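TssK (Serratia sp. FS14, PDB 5Y0E) is a structural protein of the type VI secretion system baseplate, where it probably helps connect the baseplate to the membrane complex. Local coordinates at residues R170-R175 with R181-Q186; F75-S78 with Q82-A85; R213-S218 with G434-F439. One frame throughout, in Å; residues are numbered along the deposited sequence.

Interaction 1: R170-R175 with R181-Q186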
ATOM      1  N   ARG A 170     -12.455 -10.486  24.997  1.00 51.53           N
ATOM      2  CA  ARG A 170     -12.648  -9.928  26.329  1.00 55.00           C
ATOM      3  C   ARG A 170     -14.058 -10.222  26.807  1.00 54.66           C
ATOM      4  O   ARG A 170     -15.033  -9.994  26.082  1.00 49.40           O
ATOM      5  CB  ARG A 170     -12.389  -8.427  26.351  1.00 54.38           C
ATOM      6  CG  ARG A 170     -12.986  -7.716  27.548  1.00 59.99           C
ATOM      7  CD  ARG A 170     -12.616  -6.234  27.561  1.00 62.19           C
ATOM      8  NE  ARG A 170     -11.334  -6.020  28.196  1.00 66.30           N
ATOM      9  CZ  ARG A 170     -11.171  -5.366  29.336  1.00 68.45           C
ATOM     10  NH1 ARG A 170     -12.218  -4.835  29.952  1.00 71.57           N
ATOM     11  NH2 ARG A 170      -9.958  -5.230  29.852  1.00 70.89           N
ATOM     12  N   VAL A 171     -14.163 -10.747  28.017  1.00 60.41           N
ATOM     13  CA  VAL A 171     -15.458 -10.956  28.650  1.00 60.18           C
ATOM     14  C   VAL A 171     -15.866  -9.667  29.343  1.00 59.17           C
ATOM     15  O   VAL A 171     -15.132  -9.146  30.183  1.00 62.54           O
ATOM     16  CB  VAL A 171     -15.425 -12.121  29.646  1.00 58.49           C
ATOM     17  CG1 VAL A 171     -16.820 -12.358  30.166  1.00 62.82           C
ATOM     18  CG2 VAL A 171     -14.900 -13.379  28.996  1.00 53.82           C
ATOM     19  N   LEU A 172     -17.025  -9.144  28.980  1.00 60.12           N
ATOM     20  CA  LEU A 172     -17.530  -7.942  29.623  1.00 62.34           C
ATOM     21  C   LEU A 172     -18.456  -8.263  30.782  1.00 66.76           C
ATOM     22  O   LEU A 172     -18.371  -7.632  31.838  1.00 70.30           O
ATOM     23  CB  LEU A 172     -18.280  -7.077  28.617  1.00 61.84           C
ATOM     24  CG  LEU A 172     -17.438  -6.386  27.560  1.00 58.04           C
ATOM     25  CD1 LEU A 172     -18.344  -5.643  26.610  1.00 55.64           C
ATOM     26  CD2 LEU A 172     -16.424  -5.466  28.206  1.00 51.99           C
ATOM     27  N   GLU A 173     -19.330  -9.240  30.600  1.00 65.15           N
ATOM     28  CA  GLU A 173     -20.386  -9.519  31.553  1.00 71.42           C
ATOM     29  C   GLU A 173     -20.751 -10.992  31.459  1.00 71.81           C
ATOM     30  O   GLU A 173     -20.796 -11.559  30.362  1.00 68.16           O
ATOM     31  CB  GLU A 173     -21.599  -8.623  31.277  1.00 73.78           C
ATOM     32  CG  GLU A 173     -22.932  -9.187  31.723  1.00 73.90           C
ATOM     33  CD  GLU A 173     -24.083  -8.235  31.464  1.00 76.79           C
ATOM     34  OE1 GLU A 173     -24.055  -7.096  31.976  1.00 81.06           O
ATOM     35  OE2 GLU A 173     -25.017  -8.623  30.743  1.00 74.72           O
ATOM     36  N   LYS A 174     -20.980 -11.610  32.612  1.00 71.24           N
ATOM     37  CA  LYS A 174     -21.527 -12.956  32.681  1.00 70.39           C
ATOM     38  C   LYS A 174     -22.964 -12.821  33.143  1.00 69.57           C
ATOM     39  O   LYS A 174     -23.217 -12.546  34.316  1.00 70.47           O
ATOM     40  CB  LYS A 174     -20.722 -13.837  33.625  1.00 71.53           C
ATOM     41  CG  LYS A 174     -21.158 -15.285  33.627  1.00 67.56           C
ATOM     42  CD  LYS A 174     -20.390 -16.051  34.679  1.00 72.44           C
ATOM     43  CE  LYS A 174     -20.836 -17.491  34.759  1.00 77.92           C
ATOM     44  NZ  LYS A 174     -20.056 -18.237  35.783  1.00 80.23           N
ATOM     45  N   ARG A 175     -23.897 -13.011  32.223  1.00 72.06           N
ATOM     46  CA  ARG A 175     -25.295 -12.767  32.504  1.00 68.25           C
ATOM     47  C   ARG A 175     -25.806 -13.706  33.586  1.00 69.05           C
ATOM     48  O   ARG A 175     -25.122 -14.623  34.037  1.00 68.17           O
ATOM     49  CB  ARG A 175     -26.124 -12.929  31.238  1.00 69.96           C
ATOM     50  CG  ARG A 175     -25.734 -11.966  30.154  1.00 71.47           C
ATOM     51  CD  ARG A 175     -26.767 -11.934  29.061  1.00 74.68           C
ATOM     52  NE  ARG A 175     -26.447 -10.919  28.063  1.00 81.13           N
ATOM     53  CZ  ARG A 175     -25.836 -11.180  26.914  1.00 80.19           C
ATOM     54  NH1 ARG A 175     -25.493 -12.426  26.625  1.00 73.91           N
ATOM     55  NH2 ARG A 175     -25.573 -10.202  26.054  1.00 78.42           N
ATOM     56  N   ARG A 181     -21.355 -12.265  27.538  1.00 63.58           N
ATOM     57  CA  ARG A 181     -21.340 -11.240  26.509  1.00 62.87           C
ATOM     58  C   ARG A 181     -19.902 -10.794  26.308  1.00 59.75           C
ATOM     59  O   ARG A 181     -19.196 -10.494  27.278  1.00 58.17           O
ATOM     60  CB  ARG A 181     -22.218 -10.047  26.878  1.00 66.61           C
ATOM     61  CG  ARG A 181     -22.288  -8.978  25.800  1.00 64.28           C
ATOM     62  CD  ARG A 181     -23.280  -7.887  26.169  1.00 70.91           C
ATOM     63  NE  ARG A 181     -23.031  -7.381  27.511  1.00 71.26           N
ATOM     64  CZ  ARG A 181     -22.363  -6.267  27.777  1.00 71.71           C
ATOM     65  NH1 ARG A 181     -21.888  -5.523  26.787  1.00 68.01           N
ATOM     66  NH2 ARG A 181     -22.174  -5.895  29.037  1.00 68.63           N
ATOM     67  N   LEU A 182     -19.464 -10.770  25.058  1.00 56.96           N
ATOM     68  CA  LEU A 182     -18.087 -10.456  24.730  1.00 54.50           C
ATOM     69  C   LEU A 182     -17.975  -9.054  24.159  1.00 54.34           C
ATOM     70  O   LEU A 182     -18.901  -8.547  23.528  1.00 54.87           O
ATOM     71  CB  LEU A 182     -17.528 -11.457  23.726  1.00 52.16           C
ATOM     72  CG  LEU A 182     -17.473 -12.894  24.209  1.00 50.24           C
ATOM     73  CD1 LEU A 182     -17.056 -13.791  23.067  1.00 51.61           C
ATOM     74  CD2 LEU A 182     -16.521 -13.002  25.345  1.00 50.42           C
ATOM     75  N   ASP A 183     -16.830  -8.439  24.380  1.00 49.63           N
ATOM     76  CA  ASP A 183     -16.537  -7.153  23.763  1.00 47.89           C
ATOM     77  C   ASP A 183     -16.203  -7.377  22.295  1.00 50.01           C
ATOM     78  O   ASP A 183     -15.053  -7.577  21.926  1.00 53.01           O
ATOM     79  CB  ASP A 183     -15.400  -6.460  24.489  1.00 47.51           C
ATOM     80  CG  ASP A 183     -15.063  -5.141  23.878  1.00 52.29           C
ATOM     81  OD1 ASP A 183     -15.773  -4.708  22.950  1.00 51.44           O
ATOM     82  OD2 ASP A 183     -14.081  -4.531  24.319  1.00 56.76           O
ATOM     83  N   THR A 184     -17.216  -7.301  21.440  1.00 46.92           N
ATOM     84  CA  THR A 184     -17.015  -7.495  20.016  1.00 46.79           C
ATOM     85  C   THR A 184     -16.132  -6.441  19.368  1.00 51.60           C
ATOM     86  O   THR A 184     -15.830  -6.567  18.183  1.00 50.79           O
ATOM     87  CB  THR A 184     -18.352  -7.509  19.290  1.00 45.61           C
ATOM     88  OG1 THR A 184     -19.076  -6.333  19.644  1.00 52.25           O
ATOM     89  CG2 THR A 184     -19.135  -8.724  19.669  1.00 47.01           C
ATOM     90  N   ALA A 185     -15.723  -5.402  20.063  1.00 49.99           N
ATOM     91  CA  ALA A 185     -14.891  -4.418  19.402  1.00 49.44           C
ATOM     92  C   ALA A 185     -13.425  -4.783  19.433  1.00 51.21           C
ATOM     93  O   ALA A 185     -12.654  -4.230  18.648  1.00 51.12           O
ATOM     94  CB  ALA A 185     -15.075  -3.040  20.034  1.00 49.64           C
ATOM     95  N   GLN A 186     -13.016  -5.681  20.317  1.00 50.37           N
ATOM     96  CA  GLN A 186     -11.610  -6.018  20.424  1.00 49.14           C
ATOM     97  C   GLN A 186     -11.193  -6.900  19.259  1.00 49.38           C
ATOM     98  O   GLN A 186     -11.944  -7.770  18.817  1.00 48.73           O
ATOM     99  CB  GLN A 186     -11.317  -6.698  21.751  1.00 49.14           C
ATOM    100  CG  GLN A 186     -11.535  -5.780  22.936  1.00 59.36           C
ATOM    101  CD  GLN A 186     -11.148  -4.328  22.659  1.00 63.66           C
ATOM    102  OE1 GLN A 186      -9.980  -3.957  22.759  1.00 66.32           O
ATOM    103  NE2 GLN A 186     -12.138  -3.496  22.330  1.00 57.58           N
TER

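Interaction 2: F75-S78 with Q82-A85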
ATOM      1  N   PHE A  75       0.698 -22.932  14.484  1.00 39.23           N
ATOM      2  CA  PHE A  75      -0.317 -23.825  15.007  1.00 35.68           C
ATOM      3  C   PHE A  75      -1.518 -23.793  14.093  1.00 39.96           C
ATOM      4  O   PHE A  75      -1.757 -22.822  13.384  1.00 45.66           O
ATOM      5  CB  PHE A  75      -0.759 -23.456  16.433  1.00 37.81           C
ATOM      6  CG  PHE A  75      -1.411 -22.112  16.528  1.00 40.22           C
ATOM      7  CD1 PHE A  75      -2.761 -21.970  16.322  1.00 41.48           C
ATOM      8  CD2 PHE A  75      -0.659 -20.992  16.782  1.00 38.04           C
ATOM      9  CE1 PHE A  75      -3.336 -20.748  16.367  1.00 39.43           C
ATOM     10  CE2 PHE A  75      -1.237 -19.778  16.837  1.00 38.08           C
ATOM     11  CZ  PHE A  75      -2.576 -19.649  16.628  1.00 40.42           C
ATOM     12  N   ARG A  76      -2.296 -24.860  14.170  1.00 39.84           N
ATOM     13  CA  ARG A  76      -3.507 -25.030  13.392  1.00 44.72           C
ATOM     14  C   ARG A  76      -4.309 -26.139  14.052  1.00 50.99           C
ATOM     15  O   ARG A  76      -3.756 -27.194  14.352  1.00 57.28           O
ATOM     16  CB  ARG A  76      -3.179 -25.381  11.942  1.00 49.48           C
ATOM     17  CG  ARG A  76      -4.378 -25.769  11.114  1.00 55.97           C
ATOM     18  CD  ARG A  76      -3.973 -26.171   9.707  1.00 65.88           C
ATOM     19  NE  ARG A  76      -3.006 -25.230   9.151  1.00 70.15           N
ATOM     20  CZ  ARG A  76      -3.332 -24.146   8.452  1.00 70.62           C
ATOM     21  NH1 ARG A  76      -4.606 -23.866   8.208  1.00 66.63           N
ATOM     22  NH2 ARG A  76      -2.385 -23.337   7.994  1.00 68.44           N
ATOM     23  N   PHE A  77      -5.592 -25.902  14.299  1.00 49.77           N
ATOM     24  CA  PHE A  77      -6.432 -26.949  14.848  1.00 48.12           C
ATOM     25  C   PHE A  77      -7.857 -26.727  14.393  1.00 50.68           C
ATOM     26  O   PHE A  77      -8.227 -25.643  13.953  1.00 52.21           O
ATOM     27  CB  PHE A  77      -6.354 -27.025  16.378  1.00 50.81           C
ATOM     28  CG  PHE A  77      -6.902 -25.818  17.095  1.00 52.14           C
ATOM     29  CD1 PHE A  77      -8.264 -25.602  17.201  1.00 54.37           C
ATOM     30  CD2 PHE A  77      -6.053 -24.923  17.693  1.00 51.02           C
ATOM     31  CE1 PHE A  77      -8.759 -24.507  17.860  1.00 54.68           C
ATOM     32  CE2 PHE A  77      -6.543 -23.829  18.364  1.00 52.59           C
ATOM     33  CZ  PHE A  77      -7.898 -23.621  18.445  1.00 55.99           C
ATOM     34  N   SER A  78      -8.657 -27.773  14.510  1.00 51.07           N
ATOM     35  CA  SER A  78     -10.060 -27.681  14.156  1.00 53.24           C
ATOM     36  C   SER A  78     -10.804 -28.814  14.830  1.00 57.67           C
ATOM     37  O   SER A  78     -10.277 -29.909  14.993  1.00 58.31           O
ATOM     38  CB  SER A  78     -10.274 -27.740  12.655  1.00 51.80           C
ATOM     39  OG  SER A  78     -11.651 -27.780  12.381  1.00 58.80           O
ATOM     40  N   GLN A  82      -9.367 -31.436  18.813  1.00 63.67           N
ATOM     41  CA  GLN A  82      -8.050 -30.814  18.818  1.00 60.98           C
ATOM     42  C   GLN A  82      -8.010 -29.454  19.484  1.00 60.24           C
ATOM     43  O   GLN A  82      -6.936 -29.040  19.926  1.00 59.43           O
ATOM     44  CB  GLN A  82      -7.524 -30.654  17.390  1.00 58.84           C
ATOM     45  CG  GLN A  82      -8.078 -31.647  16.426  1.00 59.08           C
ATOM     46  CD  GLN A  82      -7.725 -31.311  14.988  1.00 60.61           C
ATOM     47  OE1 GLN A  82      -7.378 -30.186  14.679  1.00 61.14           O
ATOM     48  NE2 GLN A  82      -7.811 -32.289  14.107  1.00 61.19           N
ATOM     49  N   ALA A  83      -9.123 -28.787  19.616  1.00 59.18           N
ATOM     50  CA  ALA A  83      -9.063 -27.516  20.263  1.00 53.08           C
ATOM     51  C   ALA A  83      -8.636 -27.616  21.702  1.00 54.26           C
ATOM     52  O   ALA A  83      -8.827 -28.587  22.404  1.00 58.89           O
ATOM     53  CB  ALA A  83     -10.400 -26.843  20.175  1.00 50.91           C
ATOM     54  N   PRO A  84      -8.166 -26.520  22.231  1.00 51.24           N
ATOM     55  CA  PRO A  84      -7.812 -26.495  23.633  1.00 50.58           C
ATOM     56  C   PRO A  84      -9.046 -26.625  24.507  1.00 51.93           C
ATOM     57  O   PRO A  84     -10.147 -26.260  24.130  1.00 51.20           O
ATOM     58  CB  PRO A  84      -7.257 -25.100  23.810  1.00 48.82           C
ATOM     59  CG  PRO A  84      -6.844 -24.696  22.474  1.00 48.89           C
ATOM     60  CD  PRO A  84      -7.863 -25.261  21.575  1.00 50.15           C
ATOM     61  N   ALA A  85      -8.828 -27.118  25.712  1.00 54.17           N
ATOM     62  CA  ALA A  85      -9.877 -27.271  26.690  1.00 52.83           C
ATOM     63  C   ALA A  85     -10.571 -25.966  26.887  1.00 50.88           C
ATOM     64  O   ALA A  85      -9.947 -24.971  27.113  1.00 51.39           O
ATOM     65  CB  ALA A  85      -9.286 -27.707  28.002  1.00 49.30           C
TER

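Interaction 3: R213-S218 with G434-F439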
ATOM      1  N   ARG A 213     -17.946  10.048  -1.633  1.00 36.35           N
ATOM      2  CA  ARG A 213     -17.406  11.387  -1.785  1.00 38.53           C
ATOM      3  C   ARG A 213     -16.867  11.599  -3.182  1.00 37.98           C
ATOM      4  O   ARG A 213     -16.944  12.703  -3.728  1.00 42.42           O
ATOM      5  CB  ARG A 213     -16.324  11.646  -0.738  1.00 35.49           C
ATOM      6  CG  ARG A 213     -16.849  11.659   0.684  1.00 35.34           C
ATOM      7  CD  ARG A 213     -18.102  12.448   0.803  1.00 37.40           C
ATOM      8  NE  ARG A 213     -17.952  13.810   0.329  1.00 38.73           N
ATOM      9  CZ  ARG A 213     -18.918  14.489  -0.280  1.00 43.48           C
ATOM     10  NH1 ARG A 213     -20.098  13.923  -0.494  1.00 40.59           N
ATOM     11  NH2 ARG A 213     -18.686  15.722  -0.702  1.00 39.39           N
ATOM     12  N   SER A 214     -16.319  10.549  -3.768  1.00 40.40           N
ATOM     13  CA  SER A 214     -15.839  10.602  -5.138  1.00 39.08           C
ATOM     14  C   SER A 214     -16.957  10.933  -6.114  1.00 38.98           C
ATOM     15  O   SER A 214     -16.799  11.766  -7.009  1.00 39.56           O
ATOM     16  CB  SER A 214     -15.228   9.258  -5.483  1.00 39.33           C
ATOM     17  OG  SER A 214     -14.295   9.419  -6.494  1.00 48.23           O
ATOM     18  N   GLN A 215     -18.077  10.245  -5.986  1.00 39.59           N
ATOM     19  CA  GLN A 215     -19.202  10.487  -6.873  1.00 40.38           C
ATOM     20  C   GLN A 215     -19.669  11.929  -6.764  1.00 44.66           C
ATOM     21  O   GLN A 215     -19.890  12.608  -7.768  1.00 42.50           O
ATOM     22  CB  GLN A 215     -20.326   9.519  -6.517  1.00 42.57           C
ATOM     23  CG  GLN A 215     -21.557   9.549  -7.392  1.00 51.09           C
ATOM     24  CD  GLN A 215     -22.830   9.184  -6.616  1.00 59.42           C
ATOM     25  OE1 GLN A 215     -22.825   9.131  -5.375  1.00 54.42           O
ATOM     26  NE2 GLN A 215     -23.925   8.949  -7.341  1.00 55.20           N
ATOM     27  N   GLN A 216     -19.871  12.380  -5.557  1.00 42.08           N
ATOM     28  CA  GLN A 216     -20.366  13.697  -5.351  1.00 42.73           C
ATOM     29  C   GLN A 216     -19.394  14.778  -5.748  1.00 41.82           C
ATOM     30  O   GLN A 216     -19.751  15.677  -6.438  1.00 44.34           O
ATOM     31  CB  GLN A 216     -20.812  13.843  -3.907  1.00 45.36           C
ATOM     32  CG  GLN A 216     -21.830  14.923  -3.675  1.00 49.15           C
ATOM     33  CD  GLN A 216     -21.219  16.284  -3.734  1.00 48.90           C
ATOM     34  OE1 GLN A 216     -20.170  16.518  -3.178  1.00 47.60           O
ATOM     35  NE2 GLN A 216     -21.858  17.174  -4.439  1.00 45.79           N
ATOM     36  N   MET A 217     -18.160  14.686  -5.327  1.00 38.81           N
ATOM     37  CA  MET A 217     -17.228  15.731  -5.671  1.00 39.89           C
ATOM     38  C   MET A 217     -16.983  15.853  -7.153  1.00 40.78           C
ATOM     39  O   MET A 217     -16.905  16.930  -7.663  1.00 42.76           O
ATOM     40  CB  MET A 217     -15.936  15.563  -4.922  1.00 37.97           C
ATOM     41  CG  MET A 217     -16.068  15.897  -3.471  1.00 39.19           C
ATOM     42  SD  MET A 217     -14.525  15.820  -2.614  1.00 39.13           S
ATOM     43  CE  MET A 217     -13.981  17.481  -2.804  1.00 32.44           C
ATOM     44  N   SER A 218     -16.903  14.735  -7.849  1.00 40.27           N
ATOM     45  CA  SER A 218     -16.676  14.749  -9.271  1.00 40.65           C
ATOM     46  C   SER A 218     -17.800  15.415 -10.014  1.00 42.40           C
ATOM     47  O   SER A 218     -17.580  16.139 -10.930  1.00 44.57           O
ATOM     48  CB  SER A 218     -16.471  13.353  -9.797  1.00 40.04           C
ATOM     49  OG  SER A 218     -17.611  12.601  -9.598  1.00 40.95           O
ATOM     50  N   GLY A 434     -29.891   9.792 -17.575  1.00 57.81           N
ATOM     51  CA  GLY A 434     -29.132  10.651 -16.703  1.00 57.65           C
ATOM     52  C   GLY A 434     -29.316  10.397 -15.230  1.00 57.09           C
ATOM     53  O   GLY A 434     -28.764  11.143 -14.426  1.00 58.17           O
ATOM     54  N   LEU A 435     -30.050   9.358 -14.861  1.00 53.20           N
ATOM     55  CA  LEU A 435     -30.390   9.122 -13.475  1.00 51.51           C
ATOM     56  C   LEU A 435     -29.174   9.201 -12.576  1.00 54.42           C
ATOM     57  O   LEU A 435     -28.114   8.672 -12.898  1.00 58.97           O
ATOM     58  CB  LEU A 435     -31.041   7.761 -13.335  1.00 52.13           C
ATOM     59  CG  LEU A 435     -31.503   7.496 -11.913  1.00 53.43           C
ATOM     60  CD1 LEU A 435     -32.659   8.404 -11.624  1.00 58.81           C
ATOM     61  CD2 LEU A 435     -31.909   6.067 -11.761  1.00 50.28           C
ATOM     62  N   ASP A 436     -29.320   9.913 -11.470  1.00 52.71           N
ATOM     63  CA  ASP A 436     -28.350   9.886 -10.391  1.00 55.33           C
ATOM     64  C   ASP A 436     -29.134   9.814  -9.097  1.00 54.26           C
ATOM     65  O   ASP A 436     -30.138  10.509  -8.944  1.00 54.07           O
ATOM     66  CB  ASP A 436     -27.441  11.118 -10.393  1.00 56.79           C
ATOM     67  CG  ASP A 436     -26.451  11.109  -9.241  1.00 62.31           C
ATOM     68  OD1 ASP A 436     -25.661  10.152  -9.142  1.00 66.39           O
ATOM     69  OD2 ASP A 436     -26.462  12.047  -8.415  1.00 60.10           O
ATOM     70  N   MET A 437     -28.702   8.956  -8.182  1.00 53.83           N
ATOM     71  CA  MET A 437     -29.439   8.778  -6.949  1.00 48.04           C
ATOM     72  C   MET A 437     -28.491   8.746  -5.773  1.00 49.87           C
ATOM     73  O   MET A 437     -27.309   8.433  -5.905  1.00 52.18           O
ATOM     74  CB  MET A 437     -30.281   7.520  -6.954  1.00 45.88           C
ATOM     75  CG  MET A 437     -31.447   7.613  -7.889  1.00 51.89           C
ATOM     76  SD  MET A 437     -32.516   6.180  -7.856  1.00 52.21           S
ATOM     77  CE  MET A 437     -31.318   4.888  -7.712  1.00 52.51           C
ATOM     78  N   GLU A 438     -29.024   9.130  -4.632  1.00 48.16           N
ATOM     79  CA  GLU A 438     -28.365   8.986  -3.355  1.00 49.62           C
ATOM     80  C   GLU A 438     -29.387   8.418  -2.392  1.00 50.06           C
ATOM     81  O   GLU A 438     -30.572   8.745  -2.468  1.00 50.15           O
ATOM     82  CB  GLU A 438     -27.817  10.316  -2.839  1.00 47.88           C
ATOM     83  CG  GLU A 438     -26.811  10.944  -3.748  1.00 49.82           C
ATOM     84  CD  GLU A 438     -26.185  12.194  -3.179  1.00 52.78           C
ATOM     85  OE1 GLU A 438     -26.591  12.626  -2.095  1.00 51.60           O
ATOM     86  OE2 GLU A 438     -25.285  12.758  -3.818  1.00 53.89           O
ATOM     87  N   PHE A 439     -28.932   7.547  -1.511  1.00 51.64           N
ATOM     88  CA  PHE A 439     -29.793   6.889  -0.549  1.00 49.37           C
ATOM     89  C   PHE A 439     -29.255   7.205   0.828  1.00 50.71           C
ATOM     90  O   PHE A 439     -28.110   6.880   1.145  1.00 51.53           O
ATOM     91  CB  PHE A 439     -29.829   5.387  -0.793  1.00 53.34           C
ATOM     92  CG  PHE A 439     -30.918   4.700  -0.076  1.00 57.22           C
ATOM     93  CD1 PHE A 439     -32.202   4.780  -0.530  1.00 57.14           C
ATOM     94  CD2 PHE A 439     -30.664   3.974   1.059  1.00 63.13           C
ATOM     95  CE1 PHE A 439     -33.214   4.150   0.131  1.00 61.15           C
ATOM     96  CE2 PHE A 439     -31.683   3.336   1.728  1.00 65.69           C
ATOM     97  CZ  PHE A 439     -32.956   3.424   1.259  1.00 64.40           C
TER

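Interaction 1: R170-R175 with R181-Q186
Leu-172 and Glu-173 both stand opposite Arg-181, which makes a classic beta bulge in this antiparallel hairpin. Leu-172 N donates to Arg-181 O at 3.1 Å, and Arg-181 N donates to Glu-173 O at 3.0 Å. One residue of 181-186 thus serves two successive residues of 170-175. Further along, Val-171 and Leu-182 form a non-hydrogen-bonded pair, and Asp-183 N bonds to Arg-170 O at 2.9 Å. The Arg-181 side chain bends at chi3 (51°), which folds its guanidinium over the bulge. Leu-172 CB lies over one face of this group, and Leu-172 CD1 is 3.6 Å from Arg-181 NH1. The Glu-173 carboxylate comes to the guanidinium edge, with the two planes 78° apart. Glu-173 OE1 is 3.7 Å from Arg-181 NH2, a long salt bridge. Arg-175 crosses Arg-181 at about a right angle and lays a guanidinium face on Arg-181 CB; Arg-175 NH2 is 3.3 Å from Arg-181 CD. Glu-173 also makes a long salt bridge to Arg-175, by charge alone, so it probably offsets the repulsion between the two arginines. Leu-172 CG packs on Asp-183 CB at 3.7 Å. Asp-183 OD1 accepts from Ala-185 N in an Asx turn, within a type I turn that runs to Gln-186. Strand 180-182 is an outermost strand of a six-stranded mixed sheet within the chain. Strand 163-174 separates it from strand 96-103, where Glu-96 bonds to the Val-171 backbone. Lys-174 forms a salt bridge with Asp-91, just before that strand.

Interaction 2: F75-S78 with Q82-A85
Phe-77 and Gln-82 mark the closest backbone approach, with their CA atoms 5.8 Å apart. Strand 74-78 ends here, and the chain doubles back as a loop without regular structure. The one hydrogen bond between the segments uses a side chain: Ser-78 N donates to Gln-82 OE1 at 2.7 Å. The donor sits above the amide plane, 42° out of it. The apolar part centres on the buried Phe-77 ring. Its chi1 of 66° sets CG between the backbone N and the carbonyl carbon, and in this position the ring turns one face to Ala-83 and Pro-84. The loop crosses that face. Ala-83 CA and Pro-84 CD both make CH-pi contacts there, and Pro-84 CD is 3.5 Å from Phe-77 CZ. Ala-83 CB meets Phe-77 CE1 at 3.7 Å. Phe-77 and Pro-84 both touch Leu-151 of strand 142-155, and Pro-84 also reaches Leu-100 of strand 96-103. The contact therefore joins the three-stranded sheet to the six-stranded one. Such packing of two sheets through a shared apolar core is consistent with a beta-sandwich domain.

Interaction 3: R213-S218 with G434-F439
Gln-215 reaches from helix 197-222 toward Asp-436 on the facing strand. Its CB points at the strand. CG lies anti to the backbone N (chi1 -176°), which sends the chain outward from the helix, and a bend at chi2 then turns the amide. Gln-215 CD comes within 3.9 Å of Asp-436 OD1. At the tip, Gln-215 NE2 is 2.8 Å from Asp-436 OD1, a close polar approach. Gln-215 NE2 also lies 3.7 Å from Met-437 O. The two side chains arrive from opposite directions, and the amide and carboxylate planes are turned 73° apart. Asp-436 is buried; its other oxygen, OD2, is hydrogen-bonded to Tyr-403 OH. Gln-216 adds a looser touch: Gln-216 CG is 4.1 Å from Glu-438 OE2. That oxygen has its hydrogen-bond partner in His-400 NE2, while Glu-438 OE1 takes Trp-440 NE1. The amide of Gln-216 is engaged along its own helix, where Gln-216 OE1 accepts from Arg-213 NH2 at 3.0 Å. The contact is small and mostly polar, made by long side chains; the segment axes pass 11.1 Å apart at closest, with 135° between their directions. A second subunit comes close: its Thr-281 packs on Ser-214 and Ser-218, and its Arg-395 on Asp-436. The contact ties a helical region to the C-terminal sheet: helix 197-222 packs on helix 229-253 through Ser-214 and Met-217, and strand 436-443 lies inside the eight-stranded antiparallel sheet, between strands 317-324 and 343-350.

How the interactions relate
The three contacts come in series along the chain: interaction 2, then interaction 1, then interaction 3. Interactions 1 and 2 have centres 22 Å apart and do not touch. Interaction 1 lies in the six-stranded sheet; interaction 2 packs the three-stranded sheet against that same sheet. Interaction 3 is remote, with its centre 40 Å from that of interaction 1 and 49 Å from that of interaction 2, across the centre of the chain. Helix 197-222 follows strand 180-182, so the chain passes from the N-terminal sheets into the helices. The contacts thus sample an elongated protein: two within its N-terminal beta region, one where the helices meet the C-terminal sheet.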